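Long-range contact in mbDLG-3 protein (Monosiga brevicollis, PDB 6X1N), which probably works as a scaffold that binds partner proteins, perhaps protein kinases, this piece being the third, peptide-binding PDZ domain of a Dlg-type protein: residues G37-R42 and G58-S63. Sequence-based numbering, arbitrary orientation.
Sequences GIFISR and GDQILS
I38-I40 and D59-I61 pair as antiparallel strands in the buried middle of a PDZ domain, with G58 just ahead of the second adding one more bond; strand 38-43 is flanked by strand 19-22 on its other edge and strand 59-64 pairs in turn with strand 88-95. In PDZ domains the strand corresponding to 19-22 is the one that receives the peptide, so this pairing lies one strand behind the groove. Three backbone hydrogen bonds join the segments: I61 N to I38 O (2.8 Å), I40 N to D59 O and G58 N to I40 O. At the wider end a water replaces direct pairing, accepting from I38 N and Q60 NE2 and donating to I61 O. F39 and Q60 form a non-hydrogen-bonded pair. Their side chains share one face of the sheet, where M99 of helix 97-102 packs on F39. With CG anti to its carbonyl carbon (chi1 -76°), the F39 ring leans across the strand, and Q60 CA sits over one ring face, 4.0 Å from the centroid, in a CH-pi contact. Q60 CB follows at 3.7 Å from F39 CE2, while the plane of the Q60 amide, whose OE1 is hydrogen-bonded to N96, is turned 26° from that of the ring. A serine in place of F39 would probably open a gap between Q60 and M99 and strip Q60 CA and CB of the ring face they rest on. On the opposite face I61 runs between two isoleucines and also packs on L91 and L93. Its CD1 lies 3.9 Å from I38 CG2, and the side chain of I40, crossing at about a right angle, brings its own CD1 to 3.6 Å from I61 CD1.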
ATOM      1  N   GLY A  37       5.016   8.500   2.538  1.00  8.36           N
ATOM      2  CA  GLY A  37       4.046   7.438   2.715  1.00  9.33           C
ATOM      3  C   GLY A  37       4.010   6.502   1.518  1.00  7.13           C
ATOM      4  O   GLY A  37       4.450   6.825   0.412  1.00  8.85           O
ATOM      5  N   ILE A  38       3.494   5.310   1.762  1.00  5.98           N
ATOM      6  CA  ILE A  38       3.363   4.273   0.745  1.00  6.53           C
ATOM      7  C   ILE A  38       1.927   4.272   0.251  1.00  6.47           C
ATOM      8  O   ILE A  38       0.991   4.361   1.056  1.00  6.83           O
ATOM      9  CB  ILE A  38       3.723   2.904   1.348  1.00  6.23           C
ATOM     10  CG1 ILE A  38       5.167   2.904   1.865  1.00  7.94           C
ATOM     11  CG2 ILE A  38       3.486   1.789   0.325  1.00  8.11           C
ATOM     12  CD1 ILE A  38       6.187   3.274   0.806  1.00  8.26           C
ATOM     13  N   PHE A  39       1.741   4.165  -1.066  1.00  6.83           N
ATOM     14  CA  PHE A  39       0.423   4.251  -1.686  1.00  6.14           C
ATOM     15  C   PHE A  39       0.183   3.116  -2.665  1.00  6.66           C
ATOM     16  O   PHE A  39       1.116   2.618  -3.296  1.00  8.26           O
ATOM     17  CB  PHE A  39       0.269   5.587  -2.408  1.00  6.87           C
ATOM     18  CG  PHE A  39       0.029   6.707  -1.469  1.00  7.37           C
ATOM     19  CD1 PHE A  39       1.063   7.228  -0.723  1.00  8.59           C
ATOM     20  CD2 PHE A  39      -1.244   7.195  -1.276  1.00  9.03           C
ATOM     21  CE1 PHE A  39       0.824   8.229   0.189  1.00 10.41           C
ATOM     22  CE2 PHE A  39      -1.479   8.204  -0.377  1.00 10.36           C
ATOM     23  CZ  PHE A  39      -0.459   8.709   0.359  1.00 10.27           C
ATOM     24  N   ILE A  40      -1.078   2.720  -2.795  1.00  6.98           N
ATOM     25  CA  ILE A  40      -1.485   1.823  -3.871  1.00  6.91           C
ATOM     26  C   ILE A  40      -1.535   2.636  -5.154  1.00  7.56           C
ATOM     27  O   ILE A  40      -2.266   3.632  -5.235  1.00  8.51           O
ATOM     28  CB  ILE A  40      -2.852   1.203  -3.572  1.00  7.66           C
ATOM     29  CG1 ILE A  40      -2.854   0.502  -2.212  1.00 11.44           C
ATOM     30  CG2 ILE A  40      -3.272   0.298  -4.728  1.00  8.50           C
ATOM     31  CD1 ILE A  40      -2.262  -0.835  -2.184  1.00 15.53           C
ATOM     32  N   SER A  41      -0.759   2.226  -6.153  1.00  7.57           N
ATOM     33  CA  SER A  41      -0.713   2.929  -7.428  1.00  9.15           C
ATOM     34  C   SER A  41      -1.476   2.236  -8.553  1.00  8.81           C
ATOM     35  O   SER A  41      -1.654   2.849  -9.607  1.00 11.09           O
ATOM     36  CB  SER A  41       0.743   3.162  -7.859  1.00 10.58           C
ATOM     37  OG  SER A  41       1.447   1.932  -7.889  1.00  9.87           O
ATOM     38  N   ARG A  42      -1.927   0.994  -8.369  1.00  7.22           N
ATOM     39  CA  ARG A  42      -2.727   0.359  -9.411  1.00  6.59           C
ATOM     40  C   ARG A  42      -3.368  -0.883  -8.828  1.00  6.53           C
ATOM     41  O   ARG A  42      -2.734  -1.610  -8.064  1.00  7.54           O
ATOM     42  CB  ARG A  42      -1.832  -0.054 -10.591  1.00  8.11           C
ATOM     43  CG  ARG A  42      -2.564  -0.416 -11.860  1.00 10.06           C
ATOM     44  CD  ARG A  42      -3.114   0.794 -12.574  1.00 13.55           C
ATOM     45  NE  ARG A  42      -3.619   0.378 -13.881  1.00 18.00           N
ATOM     46  CZ  ARG A  42      -3.067   0.689 -15.052  1.00 25.31           C
ATOM     47  NH1 ARG A  42      -1.998   1.470 -15.109  1.00 22.00           N
ATOM     48  NH2 ARG A  42      -3.610   0.237 -16.175  1.00 29.77           N
ATOM     49  N   GLY A  58      -4.750   4.975  -4.849  1.00  7.91           N
ATOM     50  CA  GLY A  58      -4.811   6.175  -4.041  1.00  8.35           C
ATOM     51  C   GLY A  58      -4.959   5.937  -2.558  1.00  7.26           C
ATOM     52  O   GLY A  58      -5.001   6.912  -1.791  1.00  8.36           O
ATOM     53  N   ASP A  59      -5.034   4.687  -2.123  1.00  6.42           N
ATOM     54  CA  ASP A  59      -4.997   4.384  -0.698  1.00  7.64           C
ATOM     55  C   ASP A  59      -3.580   4.568  -0.174  1.00  6.59           C
ATOM     56  O   ASP A  59      -2.605   4.146  -0.811  1.00  7.44           O
ATOM     57  CB  ASP A  59      -5.350   2.916  -0.441  1.00  8.18           C
ATOM     58  CG  ASP A  59      -6.821   2.611  -0.566  1.00  7.38           C
ATOM     59  OD1 ASP A  59      -7.648   3.552  -0.600  1.00  8.66           O
ATOM     60  OD2 ASP A  59      -7.134   1.404  -0.553  1.00  7.86           O
ATOM     61  N   GLN A  60      -3.461   5.161   1.010  1.00  6.59           N
ATOM     62  CA  GLN A  60      -2.212   5.070   1.746  1.00  5.69           C
ATOM     63  C   GLN A  60      -2.182   3.743   2.485  1.00  6.01           C
ATOM     64  O   GLN A  60      -3.164   3.366   3.140  1.00  7.30           O
ATOM     65  CB  GLN A  60      -2.070   6.226   2.730  1.00  7.06           C
ATOM     66  CG  GLN A  60      -0.756   6.130   3.479  1.00  8.06           C
ATOM     67  CD  GLN A  60      -0.326   7.411   4.155  1.00  7.44           C
ATOM     68  OE1 GLN A  60      -1.070   8.392   4.204  1.00  8.28           O
ATOM     69  NE2 GLN A  60       0.891   7.404   4.699  1.00  7.70           N
ATOM     70  N   ILE A  61      -1.069   3.020   2.348  1.00  6.08           N
ATOM     71  CA  ILE A  61      -0.831   1.815   3.130  1.00  6.78           C
ATOM     72  C   ILE A  61      -0.168   2.276   4.422  1.00  7.15           C
ATOM     73  O   ILE A  61       1.033   2.547   4.456  1.00  7.40           O
ATOM     74  CB  ILE A  61       0.050   0.806   2.394  1.00  7.34           C
ATOM     75  CG1 ILE A  61      -0.461   0.523   0.977  1.00  7.73           C
ATOM     76  CG2 ILE A  61       0.113  -0.478   3.206  1.00  9.14           C
ATOM     77  CD1 ILE A  61       0.382  -0.527   0.229  1.00  8.87           C
ATOM     78  N   LEU A  62      -0.948   2.358   5.498  1.00  7.29           N
ATOM     79  CA  LEU A  62      -0.402   2.818   6.772  1.00  7.78           C
ATOM     80  C   LEU A  62       0.478   1.751   7.408  1.00  8.42           C
ATOM     81  O   LEU A  62       1.501   2.064   8.035  1.00  8.30           O
ATOM     82  CB  LEU A  62      -1.533   3.222   7.713  1.00  9.61           C
ATOM     83  CG  LEU A  62      -2.365   4.410   7.224  1.00  9.57           C
ATOM     84  CD1 LEU A  62      -3.669   4.545   8.022  1.00 12.73           C
ATOM     85  CD2 LEU A  62      -1.563   5.698   7.297  1.00 12.93           C
ATOM     86  N   SER A  63       0.104   0.483   7.260  1.00  8.54           N
ATOM     87  CA  SER A  63       0.923  -0.603   7.771  1.00  8.48           C
ATOM     88  C   SER A  63       0.676  -1.838   6.925  1.00  7.58           C
ATOM     89  O   SER A  63      -0.368  -1.974   6.276  1.00  8.80           O
ATOM     90  CB  SER A  63       0.613  -0.882   9.245  1.00 11.40           C
ATOM     91  OG  SER A  63      -0.738  -1.261   9.402  1.00 13.49           O
TER
HETATM   92  O   HOH W   1       2.542   4.877   4.455  1.00  7.63           O